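Local structure of peroxiredoxin (Mycobacterium tuberculosis, 5EPF) at residues E19-T24 and D79-Q84; P38-F43 and T126-T131; K54-F59 and R91-P96. The protein reduces hydrogen peroxide and organic hydroperoxides to water and alcohols as a thiol-specific peroxidase and so protects the cell against oxidative stress. All blocks are in the same frame, centred on the assembly; numbering follows the deposited sequence. Where two conformers were deposited one is given.

Overall arrangement
All three contacts share one thioredoxin-like domain. Interaction 2 is at its middle, where strand 39-43 pairs with strand 125-129 in the five-stranded sheet. Interaction 1, about 18 Å away between centres, joins strand 19-21 and the following turn to helix 81-91. Interaction 3 sets helix 50-61 against the loop between helix 81-91 and strand 97-99, about 14 Å from interaction 1. Interactions 1 and 3 touch at Gln-23 and Tyr-95, interactions 2 and 3 where Phe-42 packs on Phe-59 and Tyr-95. Along the chain, interaction 1 alternates with both others, and interaction 3 falls between the segments of interaction 2. Each contact has a side chain within about 8 Å of Cys-52, the likely peroxidatic cysteine.

Interaction 1: residues E19-T24 and D79-Q84; sequences ELPDQT and DPVRKQ. With EDO (1,2-ethanediol), chain D.
Val-81 opens helix 81-91 and points its side chain at Pro-21 and the turn that follows it. Both methyls reach the turn. CG2 also meets the proline ring, 3.9 Å from Pro-21 CG, and the two side chains cross at a slant. CG1 lies anti to the backbone N (chi1 169°). There Val-81 CG1 is 3.7 Å from both Asp-22 O and Gln-23 O.

Gln-23 and Gln-84 meet at their bases. Their CB atoms are 4.4 Å apart, and Gln-23 CB also lies against the carbonyl end of Gln-84. The amides then lead away from this contact. Gln-23 bends at chi2 (-96°), and its amide bonds to Leu-97 N and Tyr-95 O. The Gln-84 amide bonds to Tyr-44 OH and Leu-98 O.

The Asp-22 side chain leaves the backbone away from the helix, and its carboxylate shapes the turn. Its OD1 takes the backbone N of Thr-24 at 2.9 Å, from above the carboxylate plane, which makes an Asx turn. Thr-24 OG1 reaches the same Asp-22 OD1 at 2.8 Å, on the syn side. Asp-22 OD2 forms a salt bridge with Arg-28.

An ethanediol, probably from the crystallisation liquor, sits at the start of the helix. Its O1 accepts from Arg-82 N at 2.9 Å and from Arg-82 NE, and lies at the edge of the guanidinium, near its plane.

Strand 97-99 runs close to both segments. Pro-21 shares a backbone hydrogen bond with Ser-99. Val-81 rests on Ser-99 and Gln-84 on Leu-97. Strand 19-21 itself pairs with strand 27-29, so the contact joins this small hairpin to helix 81-91 beside strand 97-99, an edge strand of the main sheet.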
loop_
_atom_site.group_PDB
_atom_site.type_symbol
_atom_site.label_atom_id
_atom_site.label_comp_id
_atom_site.label_asym_id
_atom_site.label_seq_id
_atom_site.Cartn_x
_atom_site.Cartn_y
_atom_site.Cartn_z
ATOM N N GLU A 19 10.473 7.431 3.041
ATOM C CA GLU A 19 10.901 7.415 1.643
ATOM C C GLU A 19 11.330 6.011 1.258
ATOM O O GLU A 19 12.042 5.340 2.010
ATOM C CB GLU A 19 12.096 8.354 1.394
ATOM C CG GLU A 19 11.761 9.829 1.477
ATOM C CD GLU A 19 12.946 10.705 1.102
ATOM O OE1 GLU A 19 14.052 10.168 0.838
ATOM O OE2 GLU A 19 12.770 11.937 1.063
ATOM N N LEU A 20 10.902 5.578 0.073
ATOM C CA LEU A 20 11.304 4.295 -0.502
ATOM C C LEU A 20 11.306 4.428 -2.015
ATOM O O LEU A 20 10.547 5.235 -2.560
ATOM C CB LEU A 20 10.312 3.176 -0.145
ATOM C CG LEU A 20 10.318 2.681 1.299
ATOM C CD1 LEU A 20 9.217 1.659 1.466
ATOM C CD2 LEU A 20 11.664 2.103 1.711
ATOM N N PRO A 21 12.090 3.609 -2.726
ATOM C CA PRO A 21 12.050 3.641 -4.195
ATOM C C PRO A 21 10.823 2.945 -4.775
ATOM O O PRO A 21 10.366 1.916 -4.266
ATOM C CB PRO A 21 13.320 2.879 -4.588
ATOM C CG PRO A 21 13.527 1.908 -3.457
ATOM C CD PRO A 21 13.078 2.650 -2.203
ATOM N N ASP A 22 10.308 3.509 -5.868
ATOM C CA ASP A 22 9.235 2.888 -6.634
ATOM C C ASP A 22 9.818 1.883 -7.630
ATOM O O ASP A 22 11.016 1.573 -7.604
ATOM C CB ASP A 22 8.322 3.944 -7.274
ATOM C CG ASP A 22 9.007 4.759 -8.376
ATOM O OD1 ASP A 22 10.093 4.352 -8.883
ATOM O OD2 ASP A 22 8.439 5.799 -8.787
ATOM N N GLN A 23 8.979 1.396 -8.542
ATOM C CA GLN A 23 9.366 0.344 -9.481
ATOM C C GLN A 23 10.370 0.818 -10.528
ATOM O O GLN A 23 10.877 -0.012 -11.279
ATOM C CB GLN A 23 8.141 -0.296 -10.157
ATOM C CG GLN A 23 7.278 0.671 -10.969
ATOM C CD GLN A 23 6.092 1.189 -10.167
ATOM O OE1 GLN A 23 6.255 1.690 -9.044
ATOM N NE2 GLN A 23 4.891 1.073 -10.737
ATOM N N THR A 24 10.644 2.118 -10.628
ATOM C CA THR A 24 11.727 2.620 -11.471
ATOM C C THR A 24 12.989 2.938 -10.678
ATOM O O THR A 24 13.964 3.445 -11.251
ATOM C CB THR A 24 11.301 3.849 -12.289
ATOM O OG1 THR A 24 11.113 4.978 -11.419
ATOM C CG2 THR A 24 10.023 3.580 -13.056
ATOM N N ASP A 79 9.627 -6.960 -1.571
ATOM C CA ASP A 79 10.220 -7.439 -2.814
ATOM C C ASP A 79 11.180 -6.396 -3.398
ATOM O O ASP A 79 10.960 -5.191 -3.255
ATOM C CB ASP A 79 9.120 -7.721 -3.825
ATOM C CG ASP A 79 8.234 -8.865 -3.395
ATOM O OD1 ASP A 79 8.750 -9.994 -3.286
ATOM O OD2 ASP A 79 7.032 -8.654 -3.150
ATOM N N PRO A 80 12.241 -6.841 -4.082
ATOM C CA PRO A 80 13.183 -5.903 -4.707
ATOM C C PRO A 80 12.520 -5.106 -5.822
ATOM O O PRO A 80 11.524 -5.524 -6.425
ATOM C CB PRO A 80 14.271 -6.825 -5.281
ATOM C CG PRO A 80 14.202 -8.049 -4.461
ATOM C CD PRO A 80 12.737 -8.227 -4.128
ATOM N N VAL A 81 13.109 -3.941 -6.112
ATOM C CA VAL A 81 12.625 -3.075 -7.189
ATOM C C VAL A 81 12.438 -3.857 -8.482
ATOM O O VAL A 81 11.429 -3.701 -9.174
ATOM C CB VAL A 81 13.591 -1.883 -7.371
ATOM C CG1 VAL A 81 13.306 -1.096 -8.647
ATOM C CG2 VAL A 81 13.508 -0.946 -6.157
ATOM N N ARG A 82 13.400 -4.715 -8.836
ATOM C CA ARG A 82 13.301 -5.404 -10.120
ATOM C C ARG A 82 12.088 -6.327 -10.185
ATOM O O ARG A 82 11.508 -6.506 -11.264
ATOM C CB ARG A 82 14.599 -6.150 -10.450
ATOM C CG ARG A 82 14.870 -7.396 -9.617
ATOM C CD ARG A 82 16.288 -7.933 -9.886
ATOM N NE ARG A 82 17.289 -6.981 -9.416
ATOM C CZ ARG A 82 18.596 -7.206 -9.375
ATOM N NH1 ARG A 82 19.093 -8.368 -9.784
ATOM N NH2 ARG A 82 19.406 -6.252 -8.923
ATOM N N LYS A 83 11.675 -6.906 -9.050
ATOM C CA LYS A 83 10.482 -7.744 -9.065
ATOM C C LYS A 83 9.216 -6.902 -9.075
ATOM O O LYS A 83 8.254 -7.232 -9.777
ATOM C CB LYS A 83 10.479 -8.718 -7.889
ATOM C CG LYS A 83 9.333 -9.731 -8.006
ATOM C CD LYS A 83 9.471 -10.908 -7.055
ATOM C CE LYS A 83 8.356 -11.913 -7.350
ATOM N NZ LYS A 83 8.539 -13.199 -6.660
ATOM N N GLN A 84 9.200 -5.811 -8.303
ATOM C CA GLN A 84 8.079 -4.878 -8.379
ATOM C C GLN A 84 7.910 -4.361 -9.800
ATOM O O GLN A 84 6.782 -4.241 -10.291
ATOM C CB GLN A 84 8.282 -3.697 -7.420
ATOM C CG GLN A 84 8.527 -4.022 -5.937
ATOM C CD GLN A 84 7.311 -4.568 -5.209
ATOM O OE1 GLN A 84 6.630 -5.476 -5.684
ATOM N NE2 GLN A 84 7.047 -4.022 -4.030
HETATM C C1 EDO D . 17.037 -3.696 -7.359
HETATM O O1 EDO D . 16.099 -4.733 -7.652
HETATM C C2 EDO D . 17.629 -3.157 -8.651
HETATM O O2 EDO D . 16.575 -2.684 -9.487
#

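Interaction 2: residues P38-F43 and T126-T131; sequences PVVLFF and TFVIDT
This contact is an antiparallel strand pair in the middle of the five-stranded sheet of the thioredoxin-like fold. Strand 39-43 runs against strand 125-129, with the segment axes 4.7 Å apart and 165° between their directions. Val-39 with Ile-129 and Leu-41 with Phe-127 are the hydrogen-bonded pairs. Val-40 with Val-128 and Phe-42 with Thr-126 are the non-hydrogen-bonded ones. Four backbone bonds of 2.8 to 2.9 Å hold the ladder: Val-39 N to Ile-129 O, Ile-129 N to Val-39 O, Leu-41 N to Phe-127 O and Phe-127 N to Leu-41 O.

One face of the pair carries Val-39, Leu-41, Phe-127 and Ile-129. Ile-129 reaches diagonally, and its CD1 lies 4.0 Å from Leu-41 CB and equally near CD2 of that leucine. Phe-43 and Phe-127 meet rim to rim, with planes at 86°. The closest atoms are Phe-43 CD2 and Phe-127 CE2, at 3.8 Å. Phe-109 meets both rings.

The other face carries Val-40, Val-128, Phe-42 and Thr-126, and helices 50-61 and 145-158 cover it. Thr-126 places its methyl anti to the backbone N, with OG1 beside that N (chi1 -60°). The methyl CG2 thus touches Val-40 CG1 at 3.5 Å. The hydroxyl OG1 faces Phe-42 CB at 3.3 Å.

At the end of the ladder, Pro-38 lies beside the partner backbone, its CA 3.1 Å from Ile-129 O. It runs alongside Asp-130, whose OD1 accepts from Thr-131 N.

The chemistry is mainly apolar, with the buried polar backbone paired across the strands. Thr-126 OG1 is a buried side-chain polar atom with partners of its own. It donates to a water that donates in turn to Phe-43 O, which links the two strands. Its bond to His-148 ND1 therefore probably uses OG1 as acceptor.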
loop_
_atom_site.group_PDB
_atom_site.type_symbol
_atom_site.label_atom_id
_atom_site.label_comp_id
_atom_site.label_asym_id
_atom_site.label_seq_id
_atom_site.Cartn_x
_atom_site.Cartn_y
_atom_site.Cartn_z
ATOM N N PRO A 38 -5.688 11.645 0.051
ATOM C CA PRO A 38 -5.284 10.457 0.812
ATOM C C PRO A 38 -4.554 9.434 -0.044
ATOM O O PRO A 38 -4.714 9.370 -1.265
ATOM C CB PRO A 38 -6.632 9.906 1.304
ATOM C CG PRO A 38 -7.525 11.133 1.379
ATOM C CD PRO A 38 -7.141 11.894 0.148
ATOM N N VAL A 39 -3.741 8.634 0.627
ATOM C CA VAL A 39 -3.047 7.495 0.022
ATOM C C VAL A 39 -3.585 6.214 0.653
ATOM O O VAL A 39 -3.642 6.091 1.883
ATOM C CB VAL A 39 -1.523 7.584 0.251
ATOM C CG1 VAL A 39 -0.856 6.233 -0.006
ATOM C CG2 VAL A 39 -0.884 8.690 -0.631
ATOM N N VAL A 40 -3.932 5.238 -0.175
ATOM C CA VAL A 40 -4.258 3.897 0.287
ATOM C C VAL A 40 -2.988 3.064 0.105
ATOM O O VAL A 40 -2.616 2.709 -1.025
ATOM C CB VAL A 40 -5.444 3.305 -0.482
ATOM C CG1 VAL A 40 -5.778 1.921 0.077
ATOM C CG2 VAL A 40 -6.646 4.224 -0.396
ATOM N N LEU A 41 -2.307 2.783 1.223
ATOM C CA LEU A 41 -1.002 2.122 1.240
ATOM C C LEU A 41 -1.254 0.655 1.571
ATOM O O LEU A 41 -1.645 0.331 2.697
ATOM C CB LEU A 41 -0.092 2.761 2.297
ATOM C CG LEU A 41 1.336 2.212 2.370
ATOM C CD1 LEU A 41 2.109 2.514 1.074
ATOM C CD2 LEU A 41 2.053 2.781 3.597
ATOM N N PHE A 42 -1.091 -0.225 0.586
ATOM C CA PHE A 42 -1.454 -1.624 0.760
ATOM C C PHE A 42 -0.200 -2.488 0.784
ATOM O O PHE A 42 0.496 -2.615 -0.232
ATOM C CB PHE A 42 -2.548 -2.101 -0.211
ATOM C CG PHE A 42 -2.167 -2.204 -1.690
ATOM C CD1 PHE A 42 -1.794 -3.431 -2.242
ATOM C CD2 PHE A 42 -2.299 -1.116 -2.546
ATOM C CE1 PHE A 42 -1.505 -3.551 -3.597
ATOM C CE2 PHE A 42 -2.003 -1.233 -3.915
ATOM C CZ PHE A 42 -1.627 -2.454 -4.426
ATOM N N PHE A 43 0.087 -3.064 1.957
ATOM C CA PHE A 43 1.205 -3.988 2.129
ATOM C C PHE A 43 0.751 -5.372 1.677
ATOM O O PHE A 43 -0.272 -5.892 2.146
ATOM C CB PHE A 43 1.581 -4.087 3.606
ATOM C CG PHE A 43 2.369 -2.928 4.140
ATOM C CD1 PHE A 43 3.756 -2.962 4.190
ATOM C CD2 PHE A 43 1.711 -1.817 4.648
ATOM C CE1 PHE A 43 4.477 -1.877 4.711
ATOM C CE2 PHE A 43 2.403 -0.749 5.188
ATOM C CZ PHE A 43 3.794 -0.777 5.218
ATOM N N THR A 126 -3.686 -3.071 4.887
ATOM C CA THR A 126 -3.869 -1.828 4.147
ATOM C C THR A 126 -4.185 -0.683 5.089
ATOM O O THR A 126 -5.036 -0.814 5.981
ATOM C CB THR A 126 -4.977 -1.996 3.113
ATOM O OG1 THR A 126 -4.602 -3.054 2.219
ATOM C CG2 THR A 126 -5.236 -0.719 2.329
ATOM N N PHE A 127 -3.518 0.448 4.863
ATOM C CA PHE A 127 -3.719 1.656 5.661
ATOM C C PHE A 127 -4.238 2.761 4.755
ATOM O O PHE A 127 -3.591 3.104 3.758
ATOM C CB PHE A 127 -2.396 2.079 6.306
ATOM C CG PHE A 127 -1.837 1.029 7.229
ATOM C CD1 PHE A 127 -2.178 0.996 8.573
ATOM C CD2 PHE A 127 -1.002 0.028 6.734
ATOM C CE1 PHE A 127 -1.708 0.008 9.419
ATOM C CE2 PHE A 127 -0.512 -0.979 7.580
ATOM C CZ PHE A 127 -0.871 -0.971 8.921
ATOM N N VAL A 128 -5.386 3.336 5.104
ATOM C CA VAL A 128 -5.873 4.527 4.409
ATOM C C VAL A 128 -5.343 5.731 5.181
ATOM O O VAL A 128 -5.657 5.897 6.367
ATOM C CB VAL A 128 -7.409 4.544 4.339
ATOM C CG1 VAL A 128 -7.889 5.767 3.582
ATOM C CG2 VAL A 128 -7.949 3.263 3.729
ATOM N N ILE A 129 -4.500 6.537 4.535
ATOM C CA ILE A 129 -3.748 7.606 5.194
ATOM C C ILE A 129 -4.209 8.955 4.650
ATOM O O ILE A 129 -4.149 9.197 3.440
ATOM C CB ILE A 129 -2.236 7.427 4.977
ATOM C CG1 ILE A 129 -1.777 6.023 5.429
ATOM C CG2 ILE A 129 -1.451 8.572 5.675
ATOM C CD1 ILE A 129 -0.351 5.674 5.018
ATOM N N ASP A 130 -4.656 9.845 5.541
ATOM C CA ASP A 130 -5.128 11.149 5.107
ATOM C C ASP A 130 -3.935 12.079 4.844
ATOM O O ASP A 130 -2.780 11.766 5.150
ATOM C CB ASP A 130 -6.026 11.763 6.187
ATOM C CG ASP A 130 -7.081 12.719 5.639
ATOM O OD1 ASP A 130 -7.018 13.109 4.447
ATOM O OD2 ASP A 130 -7.974 13.079 6.444
ATOM N N THR A 131 -4.233 13.271 4.305
ATOM C CA THR A 131 -3.175 14.199 3.897
ATOM C C THR A 131 -2.380 14.743 5.075
ATOM O O THR A 131 -1.245 15.192 4.881
ATOM C CB THR A 131 -3.728 15.348 3.045
ATOM O OG1 THR A 131 -4.738 16.051 3.769
ATOM C CG2 THR A 131 -4.313 14.820 1.760
HETATM O O HOH W 1 -2.832 -5.136 1.683
#

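Interaction 3: residues K54-F59 and R91-P96; sequences KEACHF and RRFDYP. With SO4 (sulfate ion), chain B.
Ala-56 CB is the small knob of helix 50-61, and the Phe-93 ring and the Tyr-95 hydroxyl form the hollow around it. Its methyl lies 3.4 Å from Phe-93 CZ and just as near Tyr-95 OH. That hydroxyl sits over the centre of one face of Phe-93, 3.5 Å above the ring plane. Arg-91 CB covers the opposite face toward the rim, so the phenyl ring is held between two layers.

Tyr-95 OH also donates to Ala-56 O at 2.8 Å, coming from above the carbonyl plane. Its chi1 of 56° tucks CG between the backbone N and carbonyl carbon, and the ring extends to the helix. Phe-59 CB rests against the same hydroxyl.

Cys-57 SG fills the gap between Arg-91 CD, at 3.8 Å, and the edge of Phe-93. Beyond it, Arg-91 and Arg-92 hold a sulfate, probably from the crystallisation liquor. Sulfate O1 accepts from NH1 of both arginines, and Arg-60 also binds the ion.

Arg-92, with positive phi, follows helix 81-91 in a Schellman motif. Cys-57 probably forms the redox-active disulfide with Cys-52, consistent with a BCP/PrxQ-type peroxiredoxin. That disulfide is absent here, and both cysteines lie on one helix.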
loop_
_atom_site.group_PDB
_atom_site.type_symbol
_atom_site.label_atom_id
_atom_site.label_comp_id
_atom_site.label_asym_id
_atom_site.label_seq_id
_atom_site.Cartn_x
_atom_site.Cartn_y
_atom_site.Cartn_z
ATOM N N LYS A 54 -4.477 -10.842 -7.280
ATOM C CA LYS A 54 -5.897 -10.504 -7.194
ATOM C C LYS A 54 -6.094 -9.165 -6.488
ATOM O O LYS A 54 -6.808 -8.286 -6.984
ATOM C CB LYS A 54 -6.658 -11.608 -6.460
ATOM C CG LYS A 54 -8.164 -11.383 -6.409
ATOM C CD LYS A 54 -8.890 -12.614 -5.810
ATOM C CE LYS A 54 -10.405 -12.426 -5.730
ATOM N NZ LYS A 54 -11.034 -12.275 -7.079
ATOM N N GLU A 55 -5.439 -8.980 -5.337
ATOM C CA GLU A 55 -5.608 -7.748 -4.571
ATOM C C GLU A 55 -5.164 -6.530 -5.376
ATOM O O GLU A 55 -5.891 -5.529 -5.464
ATOM C CB GLU A 55 -4.809 -7.847 -3.268
ATOM C CG GLU A 55 -4.958 -6.591 -2.437
ATOM C CD GLU A 55 -4.075 -6.512 -1.218
ATOM O OE1 GLU A 55 -3.261 -7.414 -0.953
ATOM O OE2 GLU A 55 -4.188 -5.481 -0.503
ATOM N N ALA A 56 -3.972 -6.608 -5.979
ATOM C CA ALA A 56 -3.402 -5.461 -6.671
ATOM C C ALA A 56 -4.119 -5.188 -7.987
ATOM O O ALA A 56 -4.251 -4.025 -8.387
ATOM C CB ALA A 56 -1.906 -5.697 -6.886
ATOM N N CYS A 57 -4.591 -6.231 -8.676
ATOM C CA CYS A 57 -5.376 -6.004 -9.884
ATOM C C CYS A 57 -6.737 -5.393 -9.568
ATOM O O CYS A 57 -7.287 -4.655 -10.396
ATOM C CB CYS A 57 -5.533 -7.303 -10.675
ATOM S SG CYS A 57 -4.018 -7.801 -11.533
ATOM N N HIS A 58 -7.306 -5.694 -8.396
ATOM C CA HIS A 58 -8.547 -5.035 -8.006
ATOM C C HIS A 58 -8.312 -3.548 -7.759
ATOM O O HIS A 58 -9.099 -2.712 -8.219
ATOM C CB HIS A 58 -9.155 -5.746 -6.794
ATOM C CG HIS A 58 -10.565 -5.341 -6.497
ATOM N ND1 HIS A 58 -11.564 -5.354 -7.443
ATOM C CD2 HIS A 58 -11.144 -4.914 -5.348
ATOM C CE1 HIS A 58 -12.700 -4.963 -6.889
ATOM N NE2 HIS A 58 -12.471 -4.686 -5.620
ATOM N N PHE A 59 -7.198 -3.194 -7.098
ATOM C CA PHE A 59 -6.811 -1.786 -7.005
ATOM C C PHE A 59 -6.645 -1.162 -8.385
ATOM O O PHE A 59 -7.116 -0.041 -8.624
ATOM C CB PHE A 59 -5.518 -1.626 -6.211
ATOM C CG PHE A 59 -5.720 -1.546 -4.717
ATOM C CD1 PHE A 59 -6.255 -0.403 -4.134
ATOM C CD2 PHE A 59 -5.372 -2.607 -3.884
ATOM C CE1 PHE A 59 -6.438 -0.325 -2.758
ATOM C CE2 PHE A 59 -5.557 -2.538 -2.508
ATOM C CZ PHE A 59 -6.100 -1.379 -1.945
ATOM N N ARG A 91 1.131 -6.600 -15.156
ATOM C CA ARG A 91 -0.254 -6.342 -14.783
ATOM C C ARG A 91 -0.702 -4.936 -15.160
ATOM O O ARG A 91 -1.842 -4.554 -14.878
ATOM C CB ARG A 91 -0.457 -6.587 -13.286
ATOM C CG ARG A 91 -0.147 -8.014 -12.865
ATOM C CD ARG A 91 -1.042 -9.010 -13.582
ATOM N NE ARG A 91 -0.644 -10.387 -13.284
ATOM C CZ ARG A 91 -1.302 -11.449 -13.713
ATOM N NH1 ARG A 91 -2.402 -11.294 -14.429
ATOM N NH2 ARG A 91 -0.866 -12.671 -13.417
ATOM N N ARG A 92 0.178 -4.148 -15.781
ATOM C CA ARG A 92 -0.169 -2.805 -16.253
ATOM C C ARG A 92 -0.719 -1.930 -15.120
ATOM O O ARG A 92 -1.743 -1.250 -15.256
ATOM C CB ARG A 92 -1.126 -2.879 -17.453
ATOM C CG ARG A 92 -0.548 -3.630 -18.680
ATOM C CD ARG A 92 -0.925 -5.127 -18.723
ATOM N NE ARG A 92 -2.375 -5.325 -18.733
ATOM C CZ ARG A 92 -3.007 -6.366 -18.188
ATOM N NH1 ARG A 92 -2.326 -7.348 -17.593
ATOM N NH2 ARG A 92 -4.328 -6.428 -18.242
ATOM N N PHE A 93 -0.026 -1.943 -13.982
ATOM C CA PHE A 93 -0.440 -1.107 -12.858
ATOM C C PHE A 93 -0.192 0.362 -13.154
ATOM O O PHE A 93 0.888 0.750 -13.605
ATOM C CB PHE A 93 0.299 -1.486 -11.578
ATOM C CG PHE A 93 -0.070 -2.833 -11.034
ATOM C CD1 PHE A 93 0.831 -3.534 -10.248
ATOM C CD2 PHE A 93 -1.306 -3.412 -11.318
ATOM C CE1 PHE A 93 0.507 -4.779 -9.744
ATOM C CE2 PHE A 93 -1.628 -4.653 -10.809
ATOM C CZ PHE A 93 -0.722 -5.338 -10.033
ATOM N N ASP A 94 -1.197 1.182 -12.871
ATOM C CA ASP A 94 -1.124 2.624 -13.076
ATOM C C ASP A 94 -0.848 3.358 -11.769
ATOM O O ASP A 94 -1.442 4.407 -11.522
ATOM C CB ASP A 94 -2.423 3.125 -13.714
ATOM C CG ASP A 94 -3.642 2.885 -12.828
ATOM O OD1 ASP A 94 -3.755 1.801 -12.203
ATOM O OD2 ASP A 94 -4.489 3.804 -12.754
ATOM N N TYR A 95 0.019 2.821 -10.917
ATOM C CA TYR A 95 0.280 3.400 -9.605
ATOM C C TYR A 95 1.633 2.890 -9.111
ATOM O O TYR A 95 2.167 1.903 -9.636
ATOM C CB TYR A 95 -0.860 3.078 -8.614
ATOM C CG TYR A 95 -1.166 1.599 -8.438
ATOM C CD1 TYR A 95 -0.461 0.830 -7.513
ATOM C CD2 TYR A 95 -2.185 0.970 -9.177
ATOM C CE1 TYR A 95 -0.720 -0.501 -7.338
ATOM C CE2 TYR A 95 -2.454 -0.390 -9.000
ATOM C CZ TYR A 95 -1.718 -1.122 -8.082
ATOM O OH TYR A 95 -1.962 -2.460 -7.854
ATOM N N PRO A 96 2.194 3.511 -8.076
ATOM C CA PRO A 96 3.506 3.089 -7.572
ATOM C C PRO A 96 3.458 1.804 -6.753
ATOM O O PRO A 96 2.525 1.565 -5.974
ATOM C CB PRO A 96 3.934 4.273 -6.686
ATOM C CG PRO A 96 3.032 5.424 -7.078
ATOM C CD PRO A 96 1.733 4.751 -7.416
HETATM S S SO4 B . -5.030 -9.415 -16.066
HETATM O O1 SO4 B . -3.830 -8.835 -15.482
HETATM O O2 SO4 B . -5.119 -10.854 -15.735
HETATM O O3 SO4 B . -6.232 -8.742 -15.564
HETATM O O4 SO4 B . -4.971 -9.297 -17.525
#